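Local coordinates for protein NDP-rhamnosyltransferase (Saccharopolyspora spinosa, PDB 3TSA) that belongs to the GT-B class of glycosyltransferases and is built of two domains, each with a parallel beta sheet, at residues A[146-149]-A[150-154]; A[206-210]-A[211-215]; A[278-281]-A[282-285]. All coordinates share one frame; numbering follows the deposited sequence.

Contact 1: residues A[146-149]-A[150-154]; sequences DPTA and GPFSD
T148 lies against one face of the F152 ring, its CG2 methyl 3.9 Å above the plane and displaced toward the rim; T148 CB comes closer to the ring atoms, 3.7 Å from F152 CD1. The two side chains run side by side in the same direction, at the start of helix 151-166, where an Asx turn at D146 leads into the helix and G150 takes the N-cap position. The second flat group is the D146 carboxylate. Its OD1 takes the T148 OG1 hydroxyl on its syn lone pair at 2.7 Å, and the T148 backbone N from the anti side, 32° out of the carboxylate plane. Threonine suits this place because it is two-sided: with OG1 tucked between backbone N and carbonyl carbon (chi1 68°), the hydroxyl serves D146 while CG2 is left for the phenyl ring. F152 is extended, with CG opposite its own N, which lays the ring alongside T148. D146 OD2 is engaged too, in a salt bridge with R142, so both ends of the buried carboxylate are held. G150 O accepts from D154 N, and proline at 151 suits the first helical turn, which needs no N-H from it. P151 and F152 also pack on helix 82-113. One water takes the F152 N-H and donates to P147 O. Finally, T148 O accepts from S153 N at 2.9 Å, a bond bent at its hydrogen (132°), and S153 CB lies 3.3 Å from that same T148 O.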
loop_
_atom_site.group_PDB
_atom_site.type_symbol
_atom_site.label_atom_id
_atom_site.label_comp_id
_atom_site.label_asym_id
_atom_site.label_seq_id
_atom_site.Cartn_x
_atom_site.Cartn_y
_atom_site.Cartn_z
ATOM N N ASP A 146 -18.656 10.453 14.144
ATOM C CA ASP A 146 -18.149 9.896 15.450
ATOM C C ASP A 146 -19.261 10.125 16.464
ATOM O O ASP A 146 -19.406 11.235 16.965
ATOM C CB ASP A 146 -16.867 10.673 15.855
ATOM C CG ASP A 146 -16.296 10.198 17.214
ATOM O OD1 ASP A 146 -16.919 9.323 17.893
ATOM O OD2 ASP A 146 -15.218 10.667 17.583
ATOM N N PRO A 147 -20.063 9.056 16.803
ATOM C CA PRO A 147 -21.140 9.209 17.795
ATOM C C PRO A 147 -20.721 8.702 19.164
ATOM O O PRO A 147 -21.563 8.237 19.929
ATOM C CB PRO A 147 -22.256 8.304 17.250
ATOM C CG PRO A 147 -21.706 7.559 16.158
ATOM C CD PRO A 147 -20.185 7.802 16.048
ATOM N N THR A 148 -19.426 8.782 19.463
ATOM C CA THR A 148 -18.948 8.190 20.732
ATOM C C THR A 148 -19.062 9.037 21.952
ATOM O O THR A 148 -18.908 8.510 23.044
ATOM C CB THR A 148 -17.510 7.587 20.617
ATOM O OG1 THR A 148 -16.533 8.618 20.428
ATOM C CG2 THR A 148 -17.483 6.503 19.559
ATOM N N ALA A 149 -19.320 10.333 21.795
ATOM C CA ALA A 149 -19.498 11.249 22.970
ATOM C C ALA A 149 -20.613 10.861 23.899
ATOM O O ALA A 149 -20.647 11.234 25.112
ATOM C CB ALA A 149 -19.705 12.660 22.563
ATOM N N GLY A 150 -21.633 10.155 23.589
ATOM C CA GLY A 150 -22.205 10.263 25.101
ATOM C C GLY A 150 -21.938 9.087 26.047
ATOM O O GLY A 150 -20.929 8.960 26.815
ATOM N N PRO A 151 -22.832 8.168 25.945
ATOM C CA PRO A 151 -22.829 6.843 26.547
ATOM C C PRO A 151 -21.535 6.066 26.349
ATOM O O PRO A 151 -20.999 5.536 27.328
ATOM C CB PRO A 151 -24.028 6.142 25.914
ATOM C CG PRO A 151 -24.557 7.108 24.895
ATOM C CD PRO A 151 -24.050 8.455 25.180
ATOM N N PHE A 152 -20.979 6.049 25.137
ATOM C CA PHE A 152 -19.743 5.272 24.893
ATOM C C PHE A 152 -18.563 5.866 25.684
ATOM O O PHE A 152 -17.860 5.145 26.416
ATOM C CB PHE A 152 -19.425 5.154 23.375
ATOM C CG PHE A 152 -18.123 4.417 23.081
ATOM C CD1 PHE A 152 -16.897 5.096 23.216
ATOM C CD2 PHE A 152 -18.122 3.071 22.683
ATOM C CE1 PHE A 152 -15.677 4.459 22.958
ATOM C CE2 PHE A 152 -16.883 2.409 22.434
ATOM C CZ PHE A 152 -15.683 3.117 22.565
ATOM N N SER A 153 -18.331 7.151 25.552
ATOM C CA SER A 153 -17.153 7.712 26.154
ATOM C C SER A 153 -17.296 7.688 27.693
ATOM O O SER A 153 -16.295 7.429 28.420
ATOM C CB SER A 153 -17.003 9.118 25.638
ATOM O OG SER A 153 -16.052 9.775 26.427
ATOM N N ASP A 154 -18.519 7.874 28.181
ATOM C CA ASP A 154 -18.741 7.831 29.642
ATOM C C ASP A 154 -18.482 6.446 30.208
ATOM O O ASP A 154 -17.932 6.342 31.332
ATOM C CB ASP A 154 -20.181 8.221 29.958
ATOM C CG ASP A 154 -20.379 9.748 29.975
ATOM O OD1 ASP A 154 -19.394 10.533 29.841
ATOM O OD2 ASP A 154 -21.546 10.165 30.076
HETATM O O HOH W 1 -21.947 7.399 22.649
#

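Contact 2: residues A[206-210]-A[211-215]; sequences GAFPA and WGAAR
P209 lies over the indole of W211, and the two side chains cross at a slant rather than stacking flat. P209 CB sits above the five-membered ring, 3.6 Å from its centroid and 22° off the normal, a CH-pi contact; its closest ring atom is W211 NE1, at 3.4 Å from P209 CB. P209 CG reaches further along the same face, toward the six-membered ring, where it is 3.7 Å from W211 CZ2. Proline is well chosen here, since its fixed ring presents CB and CG, and so their C-H groups, to the indole face. The indole is folded back over the proline by a chi1 of 58°, with CG set between the backbone N and the carbonyl carbon of W211. G212, which has no side chain, gives its N-H to P209 O beside the P209 ring. F208 reaches past the turn to its far end: A213 CA approaches the F208 ring obliquely, 3.8 Å from F208 CZ, and A213 CB adds a methyl contact 4.0 Å from F208 CZ.

The backbone that brings these groups together is a short 3-10 turn. The bond from G212 N to P209 O measures 2.9 Å, and A210 O receives a weak bond from A213 N. A water donates to A210 O and accepts from A214 N, carrying the turn's bonding on to A214.

The indole also meets the F283 ring and makes a cation-pi contact with R273, while W211 O accepts from R220 on strand 219-224. F208 packs edge-to-face on W113 of the second subunit, and strand 206-207 pairs in parallel with a strand of that subunit, so the sheet continues across the interface.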
loop_
_atom_site.group_PDB
_atom_site.type_symbol
_atom_site.label_atom_id
_atom_site.label_comp_id
_atom_site.label_asym_id
_atom_site.label_seq_id
_atom_site.Cartn_x
_atom_site.Cartn_y
_atom_site.Cartn_z
ATOM N N GLY A 206 -7.289 -3.815 -6.934
ATOM C CA GLY A 206 -8.127 -4.409 -7.954
ATOM C C GLY A 206 -7.842 -3.772 -9.304
ATOM O O GLY A 206 -6.962 -2.889 -9.411
ATOM N N ALA A 207 -8.649 -4.144 -10.291
ATOM C CA ALA A 207 -8.378 -3.864 -11.699
ATOM C C ALA A 207 -9.419 -2.898 -12.230
ATOM O O ALA A 207 -10.636 -3.080 -11.974
ATOM C CB ALA A 207 -8.406 -5.162 -12.516
ATOM N N PHE A 208 -8.965 -1.974 -13.055
ATOM C CA PHE A 208 -9.818 -0.962 -13.691
ATOM C C PHE A 208 -10.661 -1.643 -14.760
ATOM O O PHE A 208 -10.103 -2.214 -15.725
ATOM C CB PHE A 208 -8.911 0.139 -14.274
ATOM C CG PHE A 208 -9.648 1.179 -15.113
ATOM C CD1 PHE A 208 -10.496 2.095 -14.518
ATOM C CD2 PHE A 208 -9.412 1.253 -16.483
ATOM C CE1 PHE A 208 -11.180 3.069 -15.306
ATOM C CE2 PHE A 208 -10.038 2.235 -17.291
ATOM C CZ PHE A 208 -10.965 3.120 -16.681
ATOM N N PRO A 209 -12.013 -1.626 -14.610
ATOM C CA PRO A 209 -12.782 -2.445 -15.554
ATOM C C PRO A 209 -13.020 -1.662 -16.857
ATOM O O PRO A 209 -13.195 -0.451 -16.835
ATOM C CB PRO A 209 -14.088 -2.719 -14.781
ATOM C CG PRO A 209 -14.319 -1.427 -13.981
ATOM C CD PRO A 209 -12.865 -0.983 -13.581
ATOM N N ALA A 210 -13.059 -2.328 -18.007
ATOM C CA ALA A 210 -13.298 -1.543 -19.234
ATOM C C ALA A 210 -14.634 -0.758 -19.202
ATOM O O ALA A 210 -14.743 0.366 -19.731
ATOM C CB ALA A 210 -13.214 -2.434 -20.492
ATOM N N TRP A 211 -15.661 -1.366 -18.608
ATOM C CA TRP A 211 -16.945 -0.702 -18.491
ATOM C C TRP A 211 -16.931 0.522 -17.567
ATOM O O TRP A 211 -17.944 1.241 -17.483
ATOM C CB TRP A 211 -18.014 -1.700 -18.064
ATOM C CG TRP A 211 -17.729 -2.395 -16.786
ATOM C CD1 TRP A 211 -17.231 -3.642 -16.631
ATOM C CD2 TRP A 211 -17.972 -1.900 -15.466
ATOM N NE1 TRP A 211 -17.149 -3.981 -15.302
ATOM C CE2 TRP A 211 -17.612 -2.932 -14.561
ATOM C CE3 TRP A 211 -18.507 -0.719 -14.963
ATOM C CZ2 TRP A 211 -17.701 -2.785 -13.172
ATOM C CZ3 TRP A 211 -18.574 -0.569 -13.574
ATOM C CH2 TRP A 211 -18.149 -1.588 -12.711
ATOM N N GLY A 212 -15.791 0.762 -16.902
ATOM C CA GLY A 212 -15.658 1.821 -15.889
ATOM C C GLY A 212 -15.139 3.115 -16.418
ATOM O O GLY A 212 -14.964 4.074 -15.630
ATOM N N ALA A 213 -14.858 3.162 -17.728
ATOM C CA ALA A 213 -14.222 4.364 -18.300
ATOM C C ALA A 213 -15.236 5.475 -18.560
ATOM O O ALA A 213 -14.937 6.672 -18.422
ATOM C CB ALA A 213 -13.452 4.004 -19.631
ATOM N N ALA A 214 -16.457 5.067 -18.940
ATOM C CA ALA A 214 -17.433 6.037 -19.398
ATOM C C ALA A 214 -18.819 5.537 -18.994
ATOM O O ALA A 214 -19.051 4.330 -18.868
ATOM C CB ALA A 214 -17.357 6.138 -20.921
ATOM N N ARG A 215 -19.740 6.478 -18.795
ATOM C CA ARG A 215 -21.137 6.084 -18.680
ATOM C C ARG A 215 -21.742 5.689 -20.057
ATOM O O ARG A 215 -21.102 5.749 -21.130
ATOM C CB ARG A 215 -21.964 7.196 -18.031
ATOM C CG ARG A 215 -22.090 8.436 -18.921
ATOM C CD ARG A 215 -23.251 9.361 -18.471
ATOM N NE ARG A 215 -24.578 8.769 -18.749
ATOM C CZ ARG A 215 -25.751 9.318 -18.361
ATOM N NH1 ARG A 215 -25.766 10.491 -17.704
ATOM N NH2 ARG A 215 -26.922 8.713 -18.646
HETATM O O HOH W 2 -16.412 2.236 -20.352
#

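Contact 3: residues A[278-281]-A[282-285]; sequences VPLN and LFLR
Successive backbone bonds wind 279-284 into a helix-like turn: P279 O accepts from L282 N at 2.9 Å, and L280 O accepts from both F283 N (3.1 Å) and L284 N (2.9 Å), so that one oxygen is gripped by two N-H groups. F283 is the central side chain. Its ring has L280 O over one face, 3.8 Å above the plane, and V278 O at the edge, in plane, where the ring's slightly positive hydrogens suit a carbonyl oxygen. V278 CG1 touches F283 CD2 at 3.7 Å; that methyl is opposite the backbone N of V278 (chi1 176°), which turns it to the ring. L280 CD1 meets F283 CZ, and L280 CG rests 3.8 Å from L284 CD2, the two branched leucines running side by side. On the other flank L282 CD1 packs on P279 CD at 3.7 Å, where the rigid, puckered proline ring lies against the leucine methyl. The loop joins strand 272-274 to strand 289-292: L280, F283 and L284 pack on C222 of strand 219-224, L284 also on helix 296-304, while R285 makes a salt bridge to E31 of the second subunit.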
loop_
_atom_site.group_PDB
_atom_site.type_symbol
_atom_site.label_atom_id
_atom_site.label_comp_id
_atom_site.label_asym_id
_atom_site.label_seq_id
_atom_site.Cartn_x
_atom_site.Cartn_y
_atom_site.Cartn_z
ATOM N N VAL A 278 -14.101 -4.894 -7.478
ATOM C CA VAL A 278 -13.504 -3.754 -8.164
ATOM C C VAL A 278 -13.648 -2.555 -7.226
ATOM O O VAL A 278 -14.768 -2.173 -6.909
ATOM C CB VAL A 278 -14.263 -3.354 -9.484
ATOM C CG1 VAL A 278 -13.596 -2.045 -10.090
ATOM C CG2 VAL A 278 -14.247 -4.482 -10.519
ATOM N N PRO A 279 -12.525 -1.943 -6.809
ATOM C CA PRO A 279 -12.522 -0.751 -5.941
ATOM C C PRO A 279 -13.458 0.322 -6.495
ATOM O O PRO A 279 -13.340 0.725 -7.674
ATOM C CB PRO A 279 -11.056 -0.264 -6.083
ATOM C CG PRO A 279 -10.299 -1.564 -6.093
ATOM C CD PRO A 279 -11.154 -2.438 -7.046
ATOM N N LEU A 280 -14.368 0.789 -5.628
ATOM C CA LEU A 280 -15.362 1.750 -6.022
ATOM C C LEU A 280 -14.828 2.931 -6.818
ATOM O O LEU A 280 -15.408 3.374 -7.795
ATOM C CB LEU A 280 -15.963 2.241 -4.709
ATOM C CG LEU A 280 -17.428 2.388 -4.728
ATOM C CD1 LEU A 280 -17.958 1.020 -5.076
ATOM C CD2 LEU A 280 -17.810 2.920 -3.320
ATOM N N ASN A 281 -13.716 3.485 -6.380
ATOM C CA ASN A 281 -13.248 4.696 -6.957
ATOM C C ASN A 281 -12.824 4.539 -8.406
ATOM O O ASN A 281 -12.741 5.509 -9.141
ATOM C CB ASN A 281 -12.093 5.226 -6.060
ATOM C CG ASN A 281 -10.832 4.474 -6.249
ATOM O OD1 ASN A 281 -10.490 3.573 -5.470
ATOM N ND2 ASN A 281 -10.107 4.826 -7.297
ATOM N N LEU A 282 -12.571 3.309 -8.846
ATOM C CA LEU A 282 -12.177 3.081 -10.238
ATOM C C LEU A 282 -13.312 3.360 -11.236
ATOM O O LEU A 282 -13.043 3.698 -12.402
ATOM C CB LEU A 282 -11.653 1.645 -10.388
ATOM C CG LEU A 282 -10.384 1.357 -9.570
ATOM C CD1 LEU A 282 -9.920 -0.101 -9.698
ATOM C CD2 LEU A 282 -9.278 2.363 -10.051
ATOM N N PHE A 283 -14.568 3.290 -10.804
ATOM C CA PHE A 283 -15.690 3.462 -11.744
ATOM C C PHE A 283 -16.803 4.363 -11.234
ATOM O O PHE A 283 -17.756 4.692 -11.958
ATOM C CB PHE A 283 -16.295 2.108 -12.091
ATOM C CG PHE A 283 -16.959 1.419 -10.914
ATOM C CD1 PHE A 283 -18.272 1.688 -10.579
ATOM C CD2 PHE A 283 -16.269 0.463 -10.194
ATOM C CE1 PHE A 283 -18.893 0.999 -9.516
ATOM C CE2 PHE A 283 -16.843 -0.191 -9.135
ATOM C CZ PHE A 283 -18.176 0.100 -8.773
ATOM N N LEU A 284 -16.724 4.767 -9.977
ATOM C CA LEU A 284 -17.834 5.492 -9.430
ATOM C C LEU A 284 -18.155 6.827 -10.136
ATOM O O LEU A 284 -19.323 7.265 -10.158
ATOM C CB LEU A 284 -17.661 5.642 -7.914
ATOM C CG LEU A 284 -18.945 5.755 -7.123
ATOM C CD1 LEU A 284 -20.045 4.633 -7.292
ATOM C CD2 LEU A 284 -18.605 5.924 -5.643
ATOM N N ARG A 285 -17.166 7.499 -10.727
ATOM C CA ARG A 285 -17.473 8.731 -11.446
ATOM C C ARG A 285 -18.488 8.551 -12.597
ATOM O O ARG A 285 -19.120 9.526 -13.059
ATOM C CB ARG A 285 -16.165 9.308 -11.981
ATOM C CG ARG A 285 -15.327 9.850 -10.882
ATOM C CD ARG A 285 -13.945 10.229 -11.538
ATOM N NE ARG A 285 -12.914 10.663 -10.562
ATOM C CZ ARG A 285 -12.191 9.855 -9.764
ATOM N NH1 ARG A 285 -12.367 8.537 -9.751
ATOM N NH2 ARG A 285 -11.279 10.375 -8.900
#

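Overall arrangement
Contacts 1, 2 and 3 follow one another along the chain. Contact 1 stands alone: it comes after strand 138-141 of the seven-stranded sheet, and its centre is about 40 Å from that of contact 2 and about 33 Å from that of contact 3, across the chain's centre from both. Contacts 2 and 3 are neighbours, their centres about 8 Å apart: distant in sequence, they meet beside the same sheet. W211 CZ3 packs on F283 CG at 3.7 Å, and P209 CD on V278 CG1. Contact 2 leads into strand 219-224, and contact 3 connects two other strands of that six-stranded sheet. Both touch the second subunit and so belong to the dimer interface.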